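Local coordinates for protein SSD1 (Saccharomyces cerevisiae S288C, PDB 7AM1) that binds mRNAs at their untranslated regions and acts as a translational repressor, being a pseudonuclease of the RNase II family, at residues A[376-381]-A[392-397]; A[450-454]-A[555-560]; A[499-503]-A[548-552]. All coordinates share one frame; numbering follows the deposited sequence.

Contact 1 of 3, residues A[376-381]-A[392-397]; sequences SEFALH and LGCHVV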
loop_
_atom_site.group_PDB
_atom_site.type_symbol
_atom_site.label_atom_id
_atom_site.label_comp_id
_atom_site.label_asym_id
_atom_site.label_seq_id
_atom_site.Cartn_x
_atom_site.Cartn_y
_atom_site.Cartn_z
ATOM N N SER A 376 0.736 -22.068 -8.231
ATOM C CA SER A 376 0.524 -21.646 -9.610
ATOM C C SER A 376 -0.975 -21.633 -9.881
ATOM O O SER A 376 -1.634 -22.676 -9.798
ATOM C CB SER A 376 1.235 -22.576 -10.592
ATOM O OG SER A 376 0.873 -22.271 -11.928
ATOM N N GLU A 377 -1.516 -20.460 -10.185
ATOM C CA GLU A 377 -2.937 -20.348 -10.472
ATOM C C GLU A 377 -3.225 -19.790 -11.857
ATOM O O GLU A 377 -4.399 -19.638 -12.212
ATOM C CB GLU A 377 -3.634 -19.492 -9.402
ATOM C CG GLU A 377 -3.155 -18.057 -9.255
ATOM C CD GLU A 377 -3.814 -17.371 -8.064
ATOM O OE1 GLU A 377 -5.038 -17.540 -7.903
ATOM O OE2 GLU A 377 -3.124 -16.674 -7.284
ATOM N N PHE A 378 -2.197 -19.513 -12.655
ATOM C CA PHE A 378 -2.356 -18.914 -13.972
ATOM C C PHE A 378 -1.401 -19.594 -14.936
ATOM O O PHE A 378 -0.247 -19.857 -14.590
ATOM C CB PHE A 378 -2.076 -17.415 -13.918
ATOM C CG PHE A 378 -2.283 -16.707 -15.220
ATOM C CD1 PHE A 378 -3.560 -16.402 -15.650
ATOM C CD2 PHE A 378 -1.206 -16.311 -15.995
ATOM C CE1 PHE A 378 -3.763 -15.733 -16.834
ATOM C CE2 PHE A 378 -1.407 -15.636 -17.175
ATOM C CZ PHE A 378 -2.687 -15.346 -17.594
ATOM N N ALA A 379 -1.893 -19.899 -16.134
ATOM C CA ALA A 379 -1.099 -20.563 -17.156
ATOM C C ALA A 379 -1.423 -19.951 -18.510
ATOM O O ALA A 379 -2.497 -19.376 -18.714
ATOM C CB ALA A 379 -1.354 -22.075 -17.160
ATOM N N LEU A 380 -0.487 -20.096 -19.447
ATOM C CA LEU A 380 -0.616 -19.478 -20.754
ATOM C C LEU A 380 -0.190 -20.440 -21.850
ATOM O O LEU A 380 0.620 -21.345 -21.623
ATOM C CB LEU A 380 0.274 -18.231 -20.883
ATOM C CG LEU A 380 -0.067 -16.948 -20.142
ATOM C CD1 LEU A 380 1.131 -16.006 -20.216
ATOM C CD2 LEU A 380 -1.316 -16.309 -20.731
ATOM N N HIS A 381 -0.728 -20.222 -23.047
ATOM C CA HIS A 381 -0.152 -20.805 -24.247
ATOM C C HIS A 381 -0.224 -19.770 -25.357
ATOM O O HIS A 381 -1.060 -18.863 -25.329
ATOM C CB HIS A 381 -0.843 -22.110 -24.678
ATOM C CG HIS A 381 -2.170 -21.931 -25.352
ATOM N ND1 HIS A 381 -3.368 -22.101 -24.694
ATOM C CD2 HIS A 381 -2.486 -21.665 -26.642
ATOM C CE1 HIS A 381 -4.366 -21.923 -25.542
ATOM N NE2 HIS A 381 -3.858 -21.652 -26.731
ATOM N N LEU A 392 -3.534 -16.546 -28.098
ATOM C CA LEU A 392 -3.033 -16.442 -26.732
ATOM C C LEU A 392 -4.111 -16.999 -25.808
ATOM O O LEU A 392 -5.195 -16.415 -25.692
ATOM C CB LEU A 392 -2.694 -15.002 -26.361
ATOM C CG LEU A 392 -2.165 -14.843 -24.932
ATOM C CD1 LEU A 392 -0.723 -15.319 -24.849
ATOM C CD2 LEU A 392 -2.309 -13.414 -24.440
ATOM N N GLY A 393 -3.831 -18.136 -25.179
ATOM C CA GLY A 393 -4.738 -18.727 -24.207
ATOM C C GLY A 393 -4.326 -18.357 -22.803
ATOM O O GLY A 393 -3.154 -18.472 -22.433
ATOM N N CYS A 394 -5.299 -17.907 -22.009
ATOM C CA CYS A 394 -5.080 -17.469 -20.635
ATOM C C CYS A 394 -5.967 -18.295 -19.717
ATOM O O CYS A 394 -7.195 -18.224 -19.812
ATOM C CB CYS A 394 -5.374 -15.975 -20.498
ATOM S SG CYS A 394 -4.468 -14.974 -21.705
ATOM N N HIS A 395 -5.347 -19.077 -18.833
ATOM C CA HIS A 395 -6.037 -20.106 -18.066
ATOM C C HIS A 395 -5.890 -19.829 -16.578
ATOM O O HIS A 395 -4.775 -19.609 -16.090
ATOM C CB HIS A 395 -5.482 -21.498 -18.388
ATOM C CG HIS A 395 -5.261 -21.741 -19.850
ATOM N ND1 HIS A 395 -6.290 -21.972 -20.736
ATOM C CD2 HIS A 395 -4.120 -21.791 -20.580
ATOM C CE1 HIS A 395 -5.795 -22.155 -21.947
ATOM N NE2 HIS A 395 -4.479 -22.049 -21.881
ATOM N N VAL A 396 -7.014 -19.858 -15.863
ATOM C CA VAL A 396 -7.066 -19.623 -14.426
ATOM C C VAL A 396 -7.693 -20.837 -13.753
ATOM O O VAL A 396 -8.695 -21.376 -14.237
ATOM C CB VAL A 396 -7.873 -18.350 -14.093
ATOM C CG1 VAL A 396 -7.952 -18.158 -12.582
ATOM C CG2 VAL A 396 -7.262 -17.133 -14.770
ATOM N N VAL A 397 -7.099 -21.269 -12.637
ATOM C CA VAL A 397 -7.663 -22.379 -11.875
ATOM C C VAL A 397 -9.132 -22.105 -11.576
ATOM O O VAL A 397 -9.497 -21.022 -11.106
ATOM C CB VAL A 397 -6.861 -22.604 -10.581
ATOM C CG1 VAL A 397 -7.558 -23.636 -9.704
ATOM C CG2 VAL A 397 -5.448 -23.047 -10.904
#

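Contact 2 of 3, residues A[450-454]-A[555-560]; sequences SVVYT and KVNSTV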
loop_
_atom_site.group_PDB
_atom_site.type_symbol
_atom_site.label_atom_id
_atom_site.label_comp_id
_atom_site.label_asym_id
_atom_site.label_seq_id
_atom_site.Cartn_x
_atom_site.Cartn_y
_atom_site.Cartn_z
ATOM N N SER A 450 -10.881 -20.111 -18.917
ATOM C CA SER A 450 -9.921 -19.621 -19.892
ATOM C C SER A 450 -10.480 -18.445 -20.675
ATOM O O SER A 450 -11.676 -18.394 -20.980
ATOM C CB SER A 450 -9.515 -20.730 -20.865
ATOM O OG SER A 450 -8.895 -21.805 -20.183
ATOM N N VAL A 451 -9.594 -17.505 -20.990
ATOM C CA VAL A 451 -9.852 -16.433 -21.945
ATOM C C VAL A 451 -8.832 -16.583 -23.069
ATOM O O VAL A 451 -7.622 -16.470 -22.835
ATOM C CB VAL A 451 -9.761 -15.047 -21.286
ATOM C CG1 VAL A 451 -9.951 -13.957 -22.327
ATOM C CG2 VAL A 451 -10.791 -14.918 -20.165
ATOM N N VAL A 452 -9.316 -16.866 -24.277
ATOM C CA VAL A 452 -8.464 -17.180 -25.422
ATOM C C VAL A 452 -8.630 -16.082 -26.462
ATOM O O VAL A 452 -9.737 -15.858 -26.964
ATOM C CB VAL A 452 -8.802 -18.558 -26.012
ATOM C CG1 VAL A 452 -7.893 -18.879 -27.193
ATOM C CG2 VAL A 452 -8.686 -19.624 -24.935
ATOM N N TYR A 453 -7.540 -15.386 -26.771
ATOM C CA TYR A 453 -7.555 -14.321 -27.764
ATOM C C TYR A 453 -7.017 -14.851 -29.086
ATOM O O TYR A 453 -5.966 -15.499 -29.114
ATOM C CB TYR A 453 -6.719 -13.127 -27.305
ATOM C CG TYR A 453 -7.168 -12.540 -25.982
ATOM C CD1 TYR A 453 -8.231 -11.648 -25.921
ATOM C CD2 TYR A 453 -6.527 -12.875 -24.794
ATOM C CE1 TYR A 453 -8.643 -11.110 -24.721
ATOM C CE2 TYR A 453 -6.938 -12.340 -23.580
ATOM C CZ TYR A 453 -7.990 -11.456 -23.553
ATOM O OH TYR A 453 -8.406 -10.923 -22.352
ATOM N N THR A 454 -7.732 -14.565 -30.172
ATOM C CA THR A 454 -7.238 -14.781 -31.528
ATOM C C THR A 454 -6.693 -13.455 -32.046
ATOM O O THR A 454 -7.389 -12.436 -32.000
ATOM C CB THR A 454 -8.345 -15.307 -32.443
ATOM O OG1 THR A 454 -8.793 -16.585 -31.974
ATOM C CG2 THR A 454 -7.841 -15.455 -33.860
ATOM N N LYS A 555 -5.513 -7.425 -19.116
ATOM C CA LYS A 555 -6.386 -7.600 -20.267
ATOM C C LYS A 555 -7.440 -8.663 -19.985
ATOM O O LYS A 555 -8.626 -8.471 -20.281
ATOM C CB LYS A 555 -5.553 -7.965 -21.497
ATOM C CG LYS A 555 -6.372 -8.201 -22.765
ATOM C CD LYS A 555 -7.070 -6.931 -23.227
ATOM C CE LYS A 555 -8.134 -7.234 -24.254
ATOM N NZ LYS A 555 -8.681 -5.997 -24.873
ATOM N N VAL A 556 -7.027 -9.799 -19.418
ATOM C CA VAL A 556 -7.980 -10.858 -19.097
ATOM C C VAL A 556 -9.063 -10.331 -18.162
ATOM O O VAL A 556 -10.260 -10.518 -18.404
ATOM C CB VAL A 556 -7.252 -12.069 -18.486
ATOM C CG1 VAL A 556 -8.252 -13.074 -17.944
ATOM C CG2 VAL A 556 -6.327 -12.714 -19.519
ATOM N N ASN A 557 -8.659 -9.663 -17.080
ATOM C CA ASN A 557 -9.638 -9.119 -16.144
ATOM C C ASN A 557 -10.568 -8.133 -16.838
ATOM O O ASN A 557 -11.764 -8.073 -16.534
ATOM C CB ASN A 557 -8.934 -8.429 -14.976
ATOM C CG ASN A 557 -8.311 -9.403 -14.002
ATOM O OD1 ASN A 557 -8.843 -10.485 -13.751
ATOM N ND2 ASN A 557 -7.189 -9.008 -13.418
ATOM N N SER A 558 -10.023 -7.322 -17.748
ATOM C CA SER A 558 -10.841 -6.389 -18.511
ATOM C C SER A 558 -11.887 -7.127 -19.337
ATOM O O SER A 558 -13.052 -6.713 -19.402
ATOM C CB SER A 558 -9.939 -5.548 -19.415
ATOM O OG SER A 558 -10.699 -4.724 -20.277
ATOM N N THR A 559 -11.482 -8.221 -19.982
ATOM C CA THR A 559 -12.395 -8.986 -20.820
ATOM C C THR A 559 -13.515 -9.597 -19.995
ATOM O O THR A 559 -14.684 -9.571 -20.402
ATOM C CB THR A 559 -11.617 -10.073 -21.565
ATOM O OG1 THR A 559 -10.705 -9.453 -22.481
ATOM C CG2 THR A 559 -12.557 -11.009 -22.318
ATOM N N VAL A 560 -13.174 -10.159 -18.836
ATOM C CA VAL A 560 -14.179 -10.788 -17.991
ATOM C C VAL A 560 -15.151 -9.744 -17.453
ATOM O O VAL A 560 -16.367 -9.972 -17.427
ATOM C CB VAL A 560 -13.487 -11.579 -16.866
ATOM C CG1 VAL A 560 -14.493 -12.058 -15.832
ATOM C CG2 VAL A 560 -12.729 -12.765 -17.465
#

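Contact 3 of 3, residues A[499-503]-A[548-552]; sequences VQEIA and VINEI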
loop_
_atom_site.group_PDB
_atom_site.type_symbol
_atom_site.label_atom_id
_atom_site.label_comp_id
_atom_site.label_asym_id
_atom_site.label_seq_id
_atom_site.Cartn_x
_atom_site.Cartn_y
_atom_site.Cartn_z
ATOM N N VAL A 499 5.289 -13.971 -26.337
ATOM C CA VAL A 499 4.425 -13.606 -25.220
ATOM C C VAL A 499 4.704 -12.176 -24.783
ATOM O O VAL A 499 3.777 -11.398 -24.524
ATOM C CB VAL A 499 4.611 -14.591 -24.051
ATOM C CG1 VAL A 499 3.817 -14.131 -22.846
ATOM C CG2 VAL A 499 4.190 -15.991 -24.454
ATOM N N GLN A 500 5.983 -11.802 -24.703
ATOM C CA GLN A 500 6.329 -10.441 -24.311
ATOM C C GLN A 500 5.771 -9.432 -25.305
ATOM O O GLN A 500 5.184 -8.419 -24.912
ATOM C CB GLN A 500 7.847 -10.290 -24.188
ATOM C CG GLN A 500 8.307 -8.844 -24.037
ATOM C CD GLN A 500 9.789 -8.715 -23.748
ATOM O OE1 GLN A 500 10.489 -9.709 -23.549
ATOM N NE2 GLN A 500 10.277 -7.481 -23.717
ATOM N N GLU A 501 5.925 -9.698 -26.603
ATOM C CA GLU A 501 5.435 -8.742 -27.589
ATOM C C GLU A 501 3.917 -8.648 -27.550
ATOM O O GLU A 501 3.360 -7.570 -27.786
ATOM C CB GLU A 501 5.922 -9.116 -28.988
ATOM C CG GLU A 501 5.381 -8.203 -30.082
ATOM C CD GLU A 501 5.651 -6.730 -29.816
ATOM O OE1 GLU A 501 4.827 -5.890 -30.241
ATOM O OE2 GLU A 501 6.673 -6.411 -29.170
ATOM N N ILE A 502 3.231 -9.753 -27.253
ATOM C CA ILE A 502 1.783 -9.694 -27.078
ATOM C C ILE A 502 1.432 -8.849 -25.859
ATOM O O ILE A 502 0.577 -7.959 -25.925
ATOM C CB ILE A 502 1.195 -11.113 -26.968
ATOM C CG1 ILE A 502 1.335 -11.849 -28.300
ATOM C CG2 ILE A 502 -0.271 -11.051 -26.542
ATOM C CD1 ILE A 502 1.050 -13.331 -28.201
ATOM N N ALA A 503 2.097 -9.103 -24.731
ATOM C CA ALA A 503 1.873 -8.277 -23.551
ATOM C C ALA A 503 2.136 -6.809 -23.859
ATOM O O ALA A 503 1.378 -5.933 -23.428
ATOM C CB ALA A 503 2.757 -8.748 -22.398
ATOM N N VAL A 548 5.116 -8.421 -17.861
ATOM C CA VAL A 548 4.558 -9.150 -19.000
ATOM C C VAL A 548 3.301 -9.903 -18.582
ATOM O O VAL A 548 2.232 -9.754 -19.188
ATOM C CB VAL A 548 5.610 -10.106 -19.594
ATOM C CG1 VAL A 548 4.952 -11.110 -20.535
ATOM C CG2 VAL A 548 6.677 -9.333 -20.332
ATOM N N ILE A 549 3.415 -10.730 -17.541
ATOM C CA ILE A 549 2.268 -11.503 -17.086
ATOM C C ILE A 549 1.194 -10.580 -16.522
ATOM O O ILE A 549 -0.002 -10.853 -16.674
ATOM C CB ILE A 549 2.708 -12.554 -16.047
ATOM C CG1 ILE A 549 3.746 -13.514 -16.649
ATOM C CG2 ILE A 549 1.501 -13.293 -15.481
ATOM C CD1 ILE A 549 3.293 -14.277 -17.897
ATOM N N ASN A 550 1.592 -9.480 -15.870
ATOM C CA ASN A 550 0.616 -8.576 -15.262
ATOM C C ASN A 550 -0.219 -7.866 -16.325
ATOM O O ASN A 550 -1.427 -7.668 -16.142
ATOM C CB ASN A 550 1.322 -7.549 -14.364
ATOM C CG ASN A 550 0.358 -6.837 -13.395
ATOM O OD1 ASN A 550 -0.572 -7.446 -12.857
ATOM N ND2 ASN A 550 0.590 -5.544 -13.172
ATOM N N GLU A 551 0.395 -7.466 -17.441
ATOM C CA GLU A 551 -0.387 -6.788 -18.470
ATOM C C GLU A 551 -1.305 -7.765 -19.195
ATOM O O GLU A 551 -2.383 -7.374 -19.659
ATOM C CB GLU A 551 0.527 -6.068 -19.457
ATOM C CG GLU A 551 1.104 -4.761 -18.913
ATOM C CD GLU A 551 0.039 -3.702 -18.652
ATOM O OE1 GLU A 551 -0.953 -3.643 -19.414
ATOM O OE2 GLU A 551 0.189 -2.930 -17.675
ATOM N N ILE A 552 -0.912 -9.035 -19.289
ATOM C CA ILE A 552 -1.821 -10.037 -19.836
ATOM C C ILE A 552 -2.999 -10.253 -18.894
ATOM O O ILE A 552 -4.149 -10.339 -19.334
ATOM C CB ILE A 552 -1.064 -11.346 -20.132
ATOM C CG1 ILE A 552 -0.163 -11.163 -21.359
ATOM C CG2 ILE A 552 -2.043 -12.501 -20.356
ATOM C CD1 ILE A 552 0.843 -12.277 -21.558
#

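Contact 1 of 3, residues A[376-381]-A[392-397]
Ala-379 and His-381 pair with His-395 and Gly-393 through main-chain hydrogen bonds, making this the buried ladder of an antiparallel beta hairpin within the RNB sheet. Both hydrogen-bonded pairs use two bonds each; Ala-379 N to His-395 O, at 2.9 Å, is representative. Val-397 N adds a bond to Glu-377 O at 3.2 Å.

On the face of Phe-378, Leu-380, Cys-394 and Val-396 the side chains are largely apolar and several meet helix 544-568. Phe-378 has its CG anti to the backbone N (chi1 -177°), which swings the ring along the hairpin, with CZ 4.0 Å from Cys-394 CB. Val-396 CG2 sits at the edge of that ring, 3.9 Å from CD1. Leu-380 CD2 touches Cys-394 SG at 3.6 Å.

The opposite face carries the two histidines, with Phe-358 against both rings and Tyr-364 against His-381. His-381 ND1 and His-395 NE2 share a 3.0 Å hydrogen bond made rim to rim, the ring planes turned by 23°. Because Gly-393 has no side chain, the His-381 imidazole can lie over its backbone, and Gly-393 CA stands 3.8 Å from the ring centroid in a CH-pi contact. His-381 NE2 binds Glu-391 and His-395 ND1 binds Ser-450, so both imidazoles are held at two nitrogens. A leucine in place of His-381 would probably cost His-395 NE2 and the Glu-391 carboxylate the ring nitrogens they bond to.

This is an antiparallel hairpin inside the mixed sheet of the RNB domain, with Phe-378, Leu-380 and Cys-394 against helix 544-568 and the histidine pair on the reverse face.

Contact 2 of 3, residues A[450-454]-A[555-560]
Val-451 and Tyr-453, two residues apart on strand 446-456 and pointing the same way, meet helix 544-568 where it passes over the sheet. The short segments run at 103° to each other, with their axes 9.6 Å apart.

The apolar part begins with Val-451. Its CG2 reaches Val-556 CG1 at 3.8 Å and Val-560 CG2 at 4.0 Å, two positions one helical turn apart, while its CG1 lies alongside Thr-559 CG2 at 3.9 Å. Val-556 also turns its other methyl, CG2, to the edge of the Tyr-453 ring. Lys-555 adds the aliphatic part of its chain to the same packing. Bent at chi2 (65°), it brings CG within 3.4 Å of Tyr-453 OH and CE within 3.9 Å of Tyr-453 CE1. Elsewhere, Phe-506 meets the Tyr-453 ring edge-to-face.

The polar part centres on a hydrogen bond, 2.7 Å between Tyr-453 OH and Thr-559 OG1, with the two side chains coming from opposite directions and OG1 in the plane of the ring at its edge. Thr-559 thereby divides its work, its hydroxyl serving the tyrosine and its methyl the valine.

Such chemistry implies a mainly apolar seam with a hydroxyl pair at one side, in which the buried phenol has a hydrogen-bonding partner and the bond would probably fix the turn of the Thr-559 hydroxyl.

Contact 3 of 3, residues A[499-503]-A[548-552]
Ala-503 presses its methyl into the shallow hollow between Val-548 and Ile-552, one turn apart on helix 544-568, and this small bump lets the two helices come close. Their short axes approach to 8.9 Å at an angle of 50°, and the CA atoms of Ala-503 and Val-548 are 5.4 Å apart. The methyl sits low in its hollow: Ala-503 CB is 3.4 Å from Val-548 O, against the main chain itself, and is walled by Val-548 CG1 at 3.7 Å and Ile-552 CG1 at 3.9 Å.

The fit works in return. Val-548 is the bump of the second helix, and its branches part over the first. CG1 fills the dip between Ala-503 and Val-499, lying 4.0 Å from Val-499 CG1, whereas CG2 leans on the aliphatic stem of Gln-500, 4.1 Å from its CG. Ile-552 forms the other wall of the hollow. With chi2 at 167° its chain is extended, and that carries CD1 across to Val-499 CG1 at 3.7 Å, roughly at a right angle to the valine.

Glu-551 starts toward Ala-503 but only its CB comes near; the carboxylate turns off to salt bridges with Arg-554 and Arg-510. Beneath the pair lies the sheet, whose Val-382 and Leu-380 meet Val-499 and Ile-552 respectively.

Residues spaced by four on each helix thus mesh around a small alanine, dispersion contacts doing the work, as is typical of neighbouring helices packed side by side on one face of a beta sheet, here in the RNB domain.

Overall arrangement
Running from the N terminus, the chain first closes contact 1, a hairpin with ten residues between its segments, before either of the others opens. Strand 446-456 then lies beside the hairpin's second strand and begins contact 2, a long loop of 100 residues that ends on helix 544-568. Contact 3 nests within that loop, joining helix 495-510 to an earlier part of the same long helix; none of the loops cross. Strands 389-397 and 446-456 tie contact 1 to contact 2, notably through His-395 and Ser-450, while Leu-380, Leu-392 and Cys-394 touch the helices of contact 3. Contact 1 thus builds the sheet, contact 2 joins a helix to it, and contact 3 pairs two helices.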